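Local coordinates for protein endo-1,3-beta-glucanase (Streptomyces sioyaensis, PDB 3DGT) that hydrolyses internal linkages of 1,3-beta-glucans, being the magnesium-binding catalytic domain of a longer family 16 glycoside hydrolase, at residues 14-19 and 267-272; 97-102 and 198-203; 118-123 and 147-152; 124-129 and 140-145. All coordinates share one frame; numbering follows the deposited sequence.

Interaction 1 (14-19 and 267-272). With MG (magnesium ion), chain B.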
loop_
_atom_site.group_PDB
_atom_site.type_symbol
_atom_site.label_atom_id
_atom_site.label_comp_id
_atom_site.label_asym_id
_atom_site.label_seq_id
_atom_site.Cartn_x
_atom_site.Cartn_y
_atom_site.Cartn_z
ATOM N N LEU A 14 -0.925 7.167 -14.240
ATOM C CA LEU A 14 -0.850 5.747 -14.567
ATOM C C LEU A 14 0.589 5.344 -14.790
ATOM O O LEU A 14 1.264 5.893 -15.654
ATOM C CB LEU A 14 -1.692 5.397 -15.803
ATOM C CG LEU A 14 -1.555 3.951 -16.317
ATOM C CD1 LEU A 14 -2.112 2.939 -15.324
ATOM C CD2 LEU A 14 -2.247 3.797 -17.657
ATOM N N ASP A 15 1.061 4.379 -14.010
ATOM C CA ASP A 15 2.299 3.690 -14.359
ATOM C C ASP A 15 1.951 2.228 -14.496
ATOM O O ASP A 15 1.546 1.583 -13.520
ATOM C CB ASP A 15 3.392 3.875 -13.301
ATOM C CG ASP A 15 4.765 3.455 -13.799
ATOM O OD1 ASP A 15 4.861 2.641 -14.747
ATOM O OD2 ASP A 15 5.759 3.950 -13.230
ATOM N N ASP A 16 2.073 1.730 -15.723
ATOM C CA ASP A 16 1.767 0.349 -16.038
ATOM C C ASP A 16 3.016 -0.545 -16.081
ATOM O O ASP A 16 2.926 -1.725 -16.445
ATOM C CB ASP A 16 0.958 0.257 -17.346
ATOM C CG ASP A 16 -0.249 -0.662 -17.222
ATOM O OD1 ASP A 16 -0.084 -1.775 -16.693
ATOM O OD2 ASP A 16 -1.358 -0.271 -17.663
ATOM N N PHE A 17 4.167 0.003 -15.680
ATOM C CA PHE A 17 5.379 -0.800 -15.445
ATOM C C PHE A 17 5.829 -1.607 -16.663
ATOM O O PHE A 17 6.329 -2.719 -16.533
ATOM C CB PHE A 17 5.208 -1.685 -14.198
ATOM C CG PHE A 17 4.972 -0.905 -12.935
ATOM C CD1 PHE A 17 5.957 -0.053 -12.441
ATOM C CD2 PHE A 17 3.785 -1.043 -12.220
ATOM C CE1 PHE A 17 5.757 0.667 -11.271
ATOM C CE2 PHE A 17 3.568 -0.324 -11.039
ATOM C CZ PHE A 17 4.564 0.538 -10.566
ATOM N N ASP A 18 5.652 -1.021 -17.844
ATOM C CA ASP A 18 6.144 -1.619 -19.069
ATOM C C ASP A 18 7.619 -1.287 -19.229
ATOM O O ASP A 18 8.096 -0.249 -18.759
ATOM C CB ASP A 18 5.320 -1.138 -20.274
ATOM C CG ASP A 18 3.859 -1.563 -20.181
ATOM O OD1 ASP A 18 3.603 -2.760 -19.895
ATOM O OD2 ASP A 18 2.983 -0.689 -20.382
ATOM N N GLY A 19 8.331 -2.191 -19.883
ATOM C CA GLY A 19 9.783 -2.080 -20.043
ATOM C C GLY A 19 10.444 -3.439 -19.929
ATOM O O GLY A 19 9.797 -4.420 -19.555
ATOM N N VAL A 267 3.878 -8.827 -7.467
ATOM C CA VAL A 267 3.880 -8.568 -8.900
ATOM C C VAL A 267 2.798 -7.529 -9.192
ATOM O O VAL A 267 1.614 -7.824 -9.048
ATOM C CB VAL A 267 3.598 -9.861 -9.698
ATOM C CG1 VAL A 267 3.708 -9.590 -11.189
ATOM C CG2 VAL A 267 4.573 -10.971 -9.304
ATOM N N VAL A 268 3.203 -6.322 -9.593
ATOM C CA VAL A 268 2.263 -5.207 -9.746
ATOM C C VAL A 268 2.132 -4.807 -11.209
ATOM O O VAL A 268 3.074 -4.287 -11.800
ATOM C CB VAL A 268 2.709 -3.977 -8.912
ATOM C CG1 VAL A 268 1.631 -2.881 -8.937
ATOM C CG2 VAL A 268 3.048 -4.397 -7.467
ATOM N N ASP A 269 0.959 -5.039 -11.796
ATOM C CA ASP A 269 0.710 -4.652 -13.185
ATOM C C ASP A 269 0.664 -3.139 -13.367
ATOM O O ASP A 269 1.259 -2.595 -14.303
ATOM C CB ASP A 269 -0.588 -5.301 -13.668
ATOM C CG ASP A 269 -0.878 -5.059 -15.141
ATOM O OD1 ASP A 269 -0.007 -4.570 -15.900
ATOM O OD2 ASP A 269 -2.016 -5.384 -15.545
ATOM N N TYR A 270 -0.019 -2.451 -12.469
ATOM C CA TYR A 270 -0.114 -1.003 -12.569
ATOM C C TYR A 270 -0.541 -0.374 -11.258
ATOM O O TYR A 270 -1.084 -1.047 -10.382
ATOM C CB TYR A 270 -1.098 -0.591 -13.689
ATOM C CG TYR A 270 -2.543 -0.951 -13.435
ATOM C CD1 TYR A 270 -3.365 -0.124 -12.660
ATOM C CD2 TYR A 270 -3.094 -2.115 -13.973
ATOM C CE1 TYR A 270 -4.704 -0.448 -12.436
ATOM C CE2 TYR A 270 -4.437 -2.439 -13.751
ATOM C CZ TYR A 270 -5.221 -1.608 -12.974
ATOM O OH TYR A 270 -6.546 -1.929 -12.750
ATOM N N VAL A 271 -0.274 0.924 -11.158
ATOM C CA VAL A 271 -0.902 1.812 -10.190
ATOM C C VAL A 271 -1.563 2.918 -10.999
ATOM O O VAL A 271 -0.941 3.479 -11.900
ATOM C CB VAL A 271 0.113 2.405 -9.188
ATOM C CG1 VAL A 271 -0.538 3.506 -8.335
ATOM C CG2 VAL A 271 0.689 1.307 -8.293
ATOM N N GLN A 272 -2.824 3.207 -10.686
ATOM C CA GLN A 272 -3.598 4.196 -11.434
ATOM C C GLN A 272 -4.419 5.067 -10.509
ATOM O O GLN A 272 -5.060 4.562 -9.580
ATOM C CB GLN A 272 -4.527 3.499 -12.429
ATOM C CG GLN A 272 -5.446 4.427 -13.216
ATOM C CD GLN A 272 -6.355 3.658 -14.130
ATOM O OE1 GLN A 272 -7.467 3.281 -13.755
ATOM N NE2 GLN A 272 -5.878 3.383 -15.316
HETATM MG MG MG B . 1.424 -3.159 -16.310
HETATM O O HOH W 1 1.485 -3.522 -18.342
#
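The magnesium site sits where strand 9-15 ends beside strand 266-276, and Asp16, in the turn just after strand 9-15, and Asp269, within strand 266-276, grip the ion. Each aspartate chelates through two oxygens: Asp16 O, Asp16 OD1 and Asp269 O all lie 2.1 Å from the magnesium, and Asp269 OD1 is bound equally closely. In Asp269 CG is anti to the backbone N (chi1 -175°), which swings the carboxylate beside its own carbonyl so that both can reach the metal. A water opposite Asp269 O and the carbonyl O of Gly66 complete an octahedron; Asp18 OD1 accepts a hydrogen bond from that water at 2.7 Å. The shared cation probably offsets the crowding of oxygens such as Asp16 OD1 and Asp269 OD1, 2.9 Å apart. Outside the ion's shell, Arg105 and the N-terminal Ser1 hold Asp269 OD2, and Ala2 N donates to Asp16 OD2.

Antiparallel pairing of Asp15 with Val271 sets the approach, each backbone N bonding the other's O. Asp15 OD1 then takes Phe17 N at 2.9 Å in an Asx turn that bends the chain round the metal. Phe17 turns inward, its CD2 3.3 Å from Val268 O and CE2 3.8 Å from Val268 CG1, while Trp30 meets its ring. Replacing Phe17 by an alanine would probably open a gap beside Val268 and Val271 and let the metal-binding turn shift. The arrangement belongs to the metal site of the family 16 jelly-roll sandwich, which in many relatives holds calcium.

Interaction 2 (97-102 and 198-203); sequences GGKLRV and DRSVSP
Two backbone hydrogen bonds join Gly97 and Gly98 to Arg199, where strand 99-107 begins beside the end of strand 191-198. Arg199 N donates to Gly98 O at 2.9 Å, and Gly97 N donates to Arg199 O at 2.8 Å. Glycine suits position 97, where phi is positive and a CB would be jammed against the preceding carbonyl O.

The polar side-chain bonds lie within 198-203. Asp198 OD1 accepts twice, from Ser200 N at 2.9 Å and, on its syn lone pair, from Ser200 OG at 2.6 Å, so the carboxylate is fixed and the turn held. Its OD2 has a salt bridge to Arg207.

Van der Waals contact supplies the rest. Lys99 runs extended alongside Asp198, pointing the same way; its CE lies 3.6 Å from Asp198 OD1 and 3.5 Å from Ser200 OG. Lys99 NZ stays 4.2 Å from Asp198 OD2, beyond a salt bridge, so the charges probably attract only mildly. Ser200 CB rests on Gly97 O.

Altogether this is an Asx turn leading the chain out of an antiparallel strand, at the end of one sheet of the jelly-roll sandwich.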
loop_
_atom_site.group_PDB
_atom_site.type_symbol
_atom_site.label_atom_id
_atom_site.label_comp_id
_atom_site.label_asym_id
_atom_site.label_seq_id
_atom_site.Cartn_x
_atom_site.Cartn_y
_atom_site.Cartn_z
ATOM N N GLY A 97 -16.852 17.846 -3.936
ATOM C CA GLY A 97 -17.864 17.507 -4.925
ATOM C C GLY A 97 -17.420 16.389 -5.847
ATOM O O GLY A 97 -18.251 15.723 -6.450
ATOM N N GLY A 98 -16.109 16.178 -5.952
ATOM C CA GLY A 98 -15.567 15.170 -6.862
ATOM C C GLY A 98 -15.263 13.834 -6.213
ATOM O O GLY A 98 -15.500 13.638 -5.020
ATOM N N LYS A 99 -14.744 12.911 -7.014
ATOM C CA LYS A 99 -14.302 11.611 -6.505
ATOM C C LYS A 99 -12.919 11.289 -7.050
ATOM O O LYS A 99 -12.536 11.759 -8.118
ATOM C CB LYS A 99 -15.271 10.492 -6.911
ATOM C CG LYS A 99 -16.715 10.691 -6.483
ATOM C CD LYS A 99 -17.551 9.471 -6.853
ATOM C CE LYS A 99 -19.035 9.758 -6.672
ATOM N NZ LYS A 99 -19.896 8.626 -7.128
ATOM N N LEU A 100 -12.188 10.458 -6.311
ATOM C CA LEU A 100 -10.900 9.942 -6.764
ATOM C C LEU A 100 -10.893 8.442 -6.588
ATOM O O LEU A 100 -11.479 7.937 -5.642
ATOM C CB LEU A 100 -9.757 10.556 -5.949
ATOM C CG LEU A 100 -8.357 10.511 -6.572
ATOM C CD1 LEU A 100 -8.204 11.598 -7.641
ATOM C CD2 LEU A 100 -7.288 10.650 -5.488
ATOM N N ARG A 101 -10.253 7.727 -7.509
ATOM C CA ARG A 101 -9.969 6.299 -7.309
ATOM C C ARG A 101 -8.482 6.055 -7.429
ATOM O O ARG A 101 -7.857 6.480 -8.400
ATOM C CB ARG A 101 -10.731 5.411 -8.307
ATOM C CG ARG A 101 -12.187 5.210 -7.939
ATOM C CD ARG A 101 -12.938 4.459 -9.009
ATOM N NE ARG A 101 -14.350 4.304 -8.650
ATOM C CZ ARG A 101 -15.245 3.633 -9.372
ATOM N NH1 ARG A 101 -14.899 3.042 -10.516
ATOM N NH2 ARG A 101 -16.503 3.568 -8.951
ATOM N N VAL A 102 -7.925 5.364 -6.437
ATOM C CA VAL A 102 -6.520 4.960 -6.458
ATOM C C VAL A 102 -6.515 3.442 -6.477
ATOM O O VAL A 102 -7.126 2.815 -5.618
ATOM C CB VAL A 102 -5.754 5.524 -5.231
ATOM C CG1 VAL A 102 -4.285 5.087 -5.258
ATOM C CG2 VAL A 102 -5.870 7.055 -5.207
ATOM N N ASP A 198 -14.719 9.723 -1.941
ATOM C CA ASP A 198 -15.957 10.324 -2.424
ATOM C C ASP A 198 -16.261 11.620 -1.672
ATOM O O ASP A 198 -16.689 11.598 -0.513
ATOM C CB ASP A 198 -17.094 9.309 -2.255
ATOM C CG ASP A 198 -18.387 9.748 -2.897
ATOM O OD1 ASP A 198 -18.474 10.921 -3.318
ATOM O OD2 ASP A 198 -19.321 8.915 -2.980
ATOM N N ARG A 199 -16.025 12.745 -2.336
ATOM C CA ARG A 199 -16.341 14.047 -1.750
ATOM C C ARG A 199 -17.628 14.615 -2.343
ATOM O O ARG A 199 -17.874 15.822 -2.254
ATOM C CB ARG A 199 -15.174 15.021 -1.965
ATOM C CG ARG A 199 -13.873 14.575 -1.288
ATOM C CD ARG A 199 -12.796 15.637 -1.404
ATOM N NE ARG A 199 -13.067 16.751 -0.497
ATOM C CZ ARG A 199 -12.381 17.890 -0.488
ATOM N NH1 ARG A 199 -11.406 18.081 -1.368
ATOM N NH2 ARG A 199 -12.679 18.847 0.384
ATOM N N SER A 200 -18.456 13.745 -2.928
ATOM C CA SER A 200 -19.696 14.185 -3.582
ATOM C C SER A 200 -20.918 14.126 -2.672
ATOM O O SER A 200 -21.997 14.558 -3.077
ATOM C CB SER A 200 -19.960 13.371 -4.852
ATOM O OG SER A 200 -20.471 12.088 -4.551
ATOM N N VAL A 201 -20.744 13.584 -1.466
ATOM C CA VAL A 201 -21.835 13.363 -0.518
ATOM C C VAL A 201 -21.430 13.839 0.867
ATOM O O VAL A 201 -20.239 13.926 1.177
ATOM C CB VAL A 201 -22.225 11.848 -0.417
ATOM C CG1 VAL A 201 -22.955 11.388 -1.670
ATOM C CG2 VAL A 201 -21.012 10.965 -0.125
ATOM N N SER A 202 -22.425 14.154 1.693
ATOM C CA SER A 202 -22.204 14.401 3.109
ATOM C C SER A 202 -22.937 13.323 3.904
ATOM O O SER A 202 -24.149 13.160 3.745
ATOM C CB SER A 202 -22.707 15.790 3.509
ATOM O OG SER A 202 -22.545 15.990 4.907
ATOM N N PRO A 203 -22.219 12.571 4.760
ATOM C CA PRO A 203 -20.791 12.710 5.053
ATOM C C PRO A 203 -19.908 12.155 3.937
ATOM O O PRO A 203 -20.296 11.213 3.233
ATOM C CB PRO A 203 -20.619 11.886 6.332
ATOM C CG PRO A 203 -21.648 10.804 6.212
ATOM C CD PRO A 203 -22.832 11.464 5.523
#

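Interaction 3 (118-123 and 147-152); sequences GYWPAF and ENVQGL
Backbone bonds knit 118-123 to 147-152 in antiparallel fashion: Asn148 N donates to Pro121 O, and Gln150 N to Tyr119 O at 3.2 Å. Asn148 O, which would be the matching acceptor, faces a proline that has no N-H; buried and without a hydrogen-bond partner, it is met by Trp120 CA at 3.3 Å and Pro121 CD at 3.2 Å.

Two side chains add hydrogen bonds. Gln150, its chain bent at chi2, curls back so that OE1 takes Gly118 N at 2.8 Å in a nearly straight bond (167°), while Phe252 and Gly254 carbonyls receive its NE2. Trp120 NE1 donates to Glu147 OE2 at 3.1 Å; the oxygen lies in the plane of the indole but is approached on its anti side, 35° out of the carboxylate plane. With CG anti to the backbone N (chi1 -178°), the indole lies alongside Glu147.

Apolar contact flanks that bond. Val149 CG1 sits over one face of the five-membered ring, 4.2 Å from its centroid, as a CH-pi contact, and Phe248 meets the indole edge-to-face. Ala122 is small enough to pass Glu147 CG.

A type I' turn from Val149 to Leu152, with positive phi at Gln150 and Gly151, redirects the chain. Glu147 occupies the last position of the E-x-D-x-x-E signature of family 16, consistent with an indole-lined active-site cleft in which this glutamate probably serves as acid/base.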
loop_
_atom_site.group_PDB
_atom_site.type_symbol
_atom_site.label_atom_id
_atom_site.label_comp_id
_atom_site.label_asym_id
_atom_site.label_seq_id
_atom_site.Cartn_x
_atom_site.Cartn_y
_atom_site.Cartn_z
ATOM N N GLY A 118 6.248 -13.903 7.848
ATOM C CA GLY A 118 6.910 -12.601 7.840
ATOM C C GLY A 118 6.622 -11.726 6.629
ATOM O O GLY A 118 6.813 -10.515 6.692
ATOM N N TYR A 119 6.161 -12.323 5.531
ATOM C CA TYR A 119 5.876 -11.560 4.307
ATOM C C TYR A 119 4.745 -10.569 4.544
ATOM O O TYR A 119 3.632 -10.967 4.897
ATOM C CB TYR A 119 5.479 -12.482 3.152
ATOM C CG TYR A 119 6.623 -12.965 2.288
ATOM C CD1 TYR A 119 7.409 -14.053 2.670
ATOM C CD2 TYR A 119 6.879 -12.366 1.059
ATOM C CE1 TYR A 119 8.451 -14.507 1.852
ATOM C CE2 TYR A 119 7.909 -12.813 0.234
ATOM C CZ TYR A 119 8.688 -13.871 0.641
ATOM O OH TYR A 119 9.702 -14.309 -0.175
ATOM N N TRP A 120 5.030 -9.291 4.322
ATOM C CA TRP A 120 4.048 -8.229 4.533
ATOM C C TRP A 120 3.998 -7.264 3.343
ATOM O O TRP A 120 4.536 -6.168 3.403
ATOM C CB TRP A 120 4.383 -7.506 5.846
ATOM C CG TRP A 120 3.469 -6.385 6.304
ATOM C CD1 TRP A 120 2.279 -5.979 5.749
ATOM C CD2 TRP A 120 3.656 -5.584 7.472
ATOM N NE1 TRP A 120 1.744 -4.943 6.487
ATOM C CE2 TRP A 120 2.573 -4.683 7.548
ATOM C CE3 TRP A 120 4.659 -5.515 8.448
ATOM C CZ2 TRP A 120 2.453 -3.750 8.580
ATOM C CZ3 TRP A 120 4.539 -4.589 9.463
ATOM C CH2 TRP A 120 3.445 -3.718 9.526
ATOM N N PRO A 121 3.346 -7.681 2.247
ATOM C CA PRO A 121 3.145 -6.779 1.117
ATOM C C PRO A 121 2.134 -5.683 1.449
ATOM O O PRO A 121 1.224 -5.885 2.269
ATOM C CB PRO A 121 2.584 -7.704 0.032
ATOM C CG PRO A 121 1.848 -8.759 0.810
ATOM C CD PRO A 121 2.733 -9.003 2.008
ATOM N N ALA A 122 2.288 -4.533 0.810
ATOM C CA ALA A 122 1.381 -3.408 1.046
ATOM C C ALA A 122 1.325 -2.465 -0.145
ATOM O O ALA A 122 2.317 -2.267 -0.863
ATOM C CB ALA A 122 1.760 -2.654 2.312
ATOM N N PHE A 123 0.141 -1.889 -0.336
ATOM C CA PHE A 123 -0.123 -0.851 -1.333
ATOM C C PHE A 123 -0.975 0.157 -0.602
ATOM O O PHE A 123 -2.078 -0.144 -0.165
ATOM C CB PHE A 123 -0.880 -1.463 -2.520
ATOM C CG PHE A 123 -1.630 -0.469 -3.377
ATOM C CD1 PHE A 123 -0.993 0.640 -3.927
ATOM C CD2 PHE A 123 -2.968 -0.687 -3.683
ATOM C CE1 PHE A 123 -1.689 1.539 -4.735
ATOM C CE2 PHE A 123 -3.667 0.199 -4.499
ATOM C CZ PHE A 123 -3.030 1.312 -5.020
ATOM N N GLU A 147 -3.168 -4.575 2.404
ATOM C CA GLU A 147 -2.107 -5.172 3.202
ATOM C C GLU A 147 -2.408 -6.651 3.322
ATOM O O GLU A 147 -3.564 -7.070 3.244
ATOM C CB GLU A 147 -2.030 -4.579 4.605
ATOM C CG GLU A 147 -1.528 -3.162 4.670
ATOM C CD GLU A 147 -1.435 -2.697 6.096
ATOM O OE1 GLU A 147 -2.486 -2.348 6.661
ATOM O OE2 GLU A 147 -0.324 -2.701 6.664
ATOM N N ASN A 148 -1.359 -7.431 3.526
ATOM C CA ASN A 148 -1.487 -8.860 3.740
ATOM C C ASN A 148 -0.310 -9.343 4.563
ATOM O O ASN A 148 0.769 -8.741 4.537
ATOM C CB ASN A 148 -1.534 -9.594 2.401
ATOM C CG ASN A 148 -1.401 -11.098 2.554
ATOM O OD1 ASN A 148 -0.316 -11.652 2.367
ATOM N ND2 ASN A 148 -2.505 -11.771 2.909
ATOM N N VAL A 149 -0.515 -10.439 5.282
ATOM C CA VAL A 149 0.588 -11.103 5.970
ATOM C C VAL A 149 0.489 -12.609 5.813
ATOM O O VAL A 149 -0.600 -13.155 5.594
ATOM C CB VAL A 149 0.683 -10.734 7.488
ATOM C CG1 VAL A 149 1.028 -9.265 7.679
ATOM C CG2 VAL A 149 -0.620 -11.096 8.234
ATOM N N GLN A 150 1.648 -13.265 5.899
ATOM C CA GLN A 150 1.728 -14.719 6.091
ATOM C C GLN A 150 1.248 -15.554 4.907
ATOM O O GLN A 150 0.981 -16.748 5.061
ATOM C CB GLN A 150 0.978 -15.157 7.374
ATOM C CG GLN A 150 1.260 -14.345 8.657
ATOM C CD GLN A 150 2.730 -14.267 9.014
ATOM O OE1 GLN A 150 3.528 -13.657 8.299
ATOM N NE2 GLN A 150 3.096 -14.878 10.139
ATOM N N GLY A 151 1.163 -14.942 3.726
ATOM C CA GLY A 151 0.632 -15.614 2.538
ATOM C C GLY A 151 -0.799 -16.094 2.677
ATOM O O GLY A 151 -1.231 -17.006 1.954
ATOM N N LEU A 152 -1.550 -15.469 3.582
ATOM C CA LEU A 152 -2.950 -15.834 3.788
ATOM C C LEU A 152 -3.827 -15.293 2.665
ATOM O O LEU A 152 -3.582 -14.200 2.141
ATOM C CB LEU A 152 -3.445 -15.297 5.132
ATOM C CG LEU A 152 -2.869 -15.950 6.392
ATOM C CD1 LEU A 152 -3.134 -15.108 7.628
ATOM C CD2 LEU A 152 -3.447 -17.350 6.587
HETATM O O HOH W 2 2.075 -12.381 2.730
#

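Interaction 4 (124-129 and 140-145); sequences WMLGAP and VGELDI
Glu142 reaches across to Trp124 from the neighbouring strand, and its extended chain (CG anti to the backbone N, chi1 179°) can be followed atom by atom. CB lies 3.9 Å from Met125 O and about as close to Leu126 CD1. CG moves in to 3.4 Å from the same Met125 O and begins to meet the indole. CD is 3.4 Å from Trp124 CE3, the carboxylate turned 36° from the ring plane. At the tip, OE2 stands 3.3 Å from Trp124 CE3 and 2.5 Å from Asp144 OD1, whereas OE1 lies by Leu126 CD1 and accepts a hydrogen bond from Trp137 NE1. Asp144 OD1 also touches Trp124 CB at 3.3 Å, so indole and both acids pack as one group; Asn241 holds Trp124 NE1. An alanine at Glu142 would probably leave Trp137 NE1 without this acceptor and open a gap beside CE3 and CZ3 of Trp124.

Between the two strands, Met125 and Leu143 exchange backbone hydrogen bonds, and Gly127 N donates to Gly141 O. Glycine is needed at 127 because a CB would run into Val140 O. On the other face the flexible thioether of Met125 fits among branched chains, SD lying 3.7 Å from Ile145 CD1.

The antiparallel strands thus present Glu142 and Asp144 on the face with Trp124, while Met125 and Leu143 fill the core. This matches the family 16 signature E-x-D-x-x-E, in which the first glutamate probably acts as nucleophile at the catalytic centre on the concave sheet.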
loop_
_atom_site.group_PDB
_atom_site.type_symbol
_atom_site.label_atom_id
_atom_site.label_comp_id
_atom_site.label_asym_id
_atom_site.label_seq_id
_atom_site.Cartn_x
_atom_site.Cartn_y
_atom_site.Cartn_z
ATOM N N TRP A 124 -0.448 1.357 -0.427
ATOM C CA TRP A 124 -1.056 2.278 0.519
ATOM C C TRP A 124 -0.768 3.741 0.203
ATOM O O TRP A 124 -0.035 4.064 -0.743
ATOM C CB TRP A 124 -0.664 1.888 1.958
ATOM C CG TRP A 124 0.823 1.807 2.237
ATOM C CD1 TRP A 124 1.716 0.915 1.714
ATOM C CD2 TRP A 124 1.564 2.637 3.134
ATOM N NE1 TRP A 124 2.979 1.156 2.210
ATOM C CE2 TRP A 124 2.910 2.196 3.102
ATOM C CE3 TRP A 124 1.220 3.713 3.967
ATOM C CZ2 TRP A 124 3.921 2.807 3.867
ATOM C CZ3 TRP A 124 2.219 4.309 4.735
ATOM C CH2 TRP A 124 3.554 3.859 4.674
ATOM N N MET A 125 -1.388 4.619 0.980
ATOM C CA MET A 125 -1.276 6.062 0.773
ATOM C C MET A 125 -0.998 6.737 2.095
ATOM O O MET A 125 -1.541 6.331 3.125
ATOM C CB MET A 125 -2.573 6.630 0.208
ATOM C CG MET A 125 -2.944 6.113 -1.174
ATOM S SD MET A 125 -4.647 6.532 -1.644
ATOM C CE MET A 125 -4.604 8.319 -1.836
ATOM N N LEU A 126 -0.182 7.785 2.051
ATOM C CA LEU A 126 0.137 8.570 3.232
ATOM C C LEU A 126 -0.051 10.056 2.926
ATOM O O LEU A 126 0.256 10.509 1.822
ATOM C CB LEU A 126 1.576 8.251 3.657
ATOM C CG LEU A 126 2.094 8.512 5.063
ATOM C CD1 LEU A 126 1.099 8.097 6.152
ATOM C CD2 LEU A 126 3.410 7.767 5.213
ATOM N N GLY A 127 -0.607 10.800 3.877
ATOM C CA GLY A 127 -0.856 12.227 3.657
ATOM C C GLY A 127 0.410 12.989 3.325
ATOM O O GLY A 127 1.455 12.768 3.941
ATOM N N ALA A 128 0.305 13.907 2.366
ATOM C CA ALA A 128 1.463 14.668 1.887
ATOM C C ALA A 128 2.316 15.324 2.995
ATOM O O ALA A 128 3.548 15.302 2.892
ATOM C CB ALA A 128 1.028 15.703 0.849
ATOM N N PRO A 129 1.685 15.919 4.037
ATOM C CA PRO A 129 2.536 16.524 5.080
ATOM C C PRO A 129 3.483 15.579 5.810
ATOM O O PRO A 129 4.382 16.059 6.507
ATOM C CB PRO A 129 1.521 17.152 6.049
ATOM C CG PRO A 129 0.308 17.420 5.167
ATOM C CD PRO A 129 0.256 16.194 4.288
ATOM N N VAL A 140 -1.978 12.650 10.237
ATOM C CA VAL A 140 -1.833 13.096 8.847
ATOM C C VAL A 140 -2.662 12.262 7.860
ATOM O O VAL A 140 -2.897 12.687 6.718
ATOM C CB VAL A 140 -0.330 13.089 8.446
ATOM C CG1 VAL A 140 0.191 11.659 8.282
ATOM C CG2 VAL A 140 -0.088 13.901 7.186
ATOM N N GLY A 141 -3.089 11.079 8.301
ATOM C CA GLY A 141 -3.921 10.186 7.486
ATOM C C GLY A 141 -3.136 9.146 6.713
ATOM O O GLY A 141 -2.140 9.464 6.044
ATOM N N GLU A 142 -3.601 7.903 6.806
ATOM C CA GLU A 142 -3.048 6.784 6.045
ATOM C C GLU A 142 -4.194 5.956 5.501
ATOM O O GLU A 142 -5.108 5.593 6.239
ATOM C CB GLU A 142 -2.158 5.903 6.917
ATOM C CG GLU A 142 -1.579 4.699 6.158
ATOM C CD GLU A 142 -0.498 3.979 6.923
ATOM O OE1 GLU A 142 0.201 4.619 7.733
ATOM O OE2 GLU A 142 -0.315 2.766 6.689
ATOM N N LEU A 143 -4.144 5.674 4.206
ATOM C CA LEU A 143 -5.134 4.814 3.586
ATOM C C LEU A 143 -4.444 3.560 3.095
ATOM O O LEU A 143 -3.693 3.597 2.125
ATOM C CB LEU A 143 -5.833 5.538 2.433
ATOM C CG LEU A 143 -6.457 6.900 2.752
ATOM C CD1 LEU A 143 -7.037 7.546 1.501
ATOM C CD2 LEU A 143 -7.520 6.796 3.835
ATOM N N ASP A 144 -4.661 2.462 3.809
ATOM C CA ASP A 144 -4.075 1.187 3.441
ATOM C C ASP A 144 -5.037 0.469 2.516
ATOM O O ASP A 144 -6.073 -0.024 2.951
ATOM C CB ASP A 144 -3.781 0.362 4.694
ATOM C CG ASP A 144 -2.764 1.029 5.590
ATOM O OD1 ASP A 144 -1.761 1.565 5.060
ATOM O OD2 ASP A 144 -2.936 0.998 6.826
ATOM N N ILE A 145 -4.700 0.454 1.230
ATOM C CA ILE A 145 -5.611 -0.079 0.201
ATOM C C ILE A 145 -5.510 -1.607 0.094
ATOM O O ILE A 145 -6.514 -2.301 -0.136
ATOM C CB ILE A 145 -5.360 0.593 -1.163
ATOM C CG1 ILE A 145 -5.348 2.121 -1.009
ATOM C CG2 ILE A 145 -6.407 0.149 -2.201
ATOM C CD1 ILE A 145 -4.946 2.855 -2.289
#

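Overall arrangement
Interactions 3 and 4 share strand 119-127, their centres about 18 Å apart, and together carry the putative catalytic face. They meet where Ile145 N comes 3.0 Å from Phe123 O, a probable hydrogen bond; Met146 also bonds Phe123, in the manner of a beta bulge, which brings Glu147 to the same side as Glu142 and Asp144. On the other face of these strands lies the sandwich core: Val102 CG2 of interaction 2 meets Met125 SD at 3.8 Å, and Val271 CG1 of interaction 1 meets Phe123 CE1 at 4.3 Å. Interaction 1, which encloses the others along the chain, has its centre about 20 Å from those of interactions 3 and 4, so magnesium is remote from the probable catalytic centre.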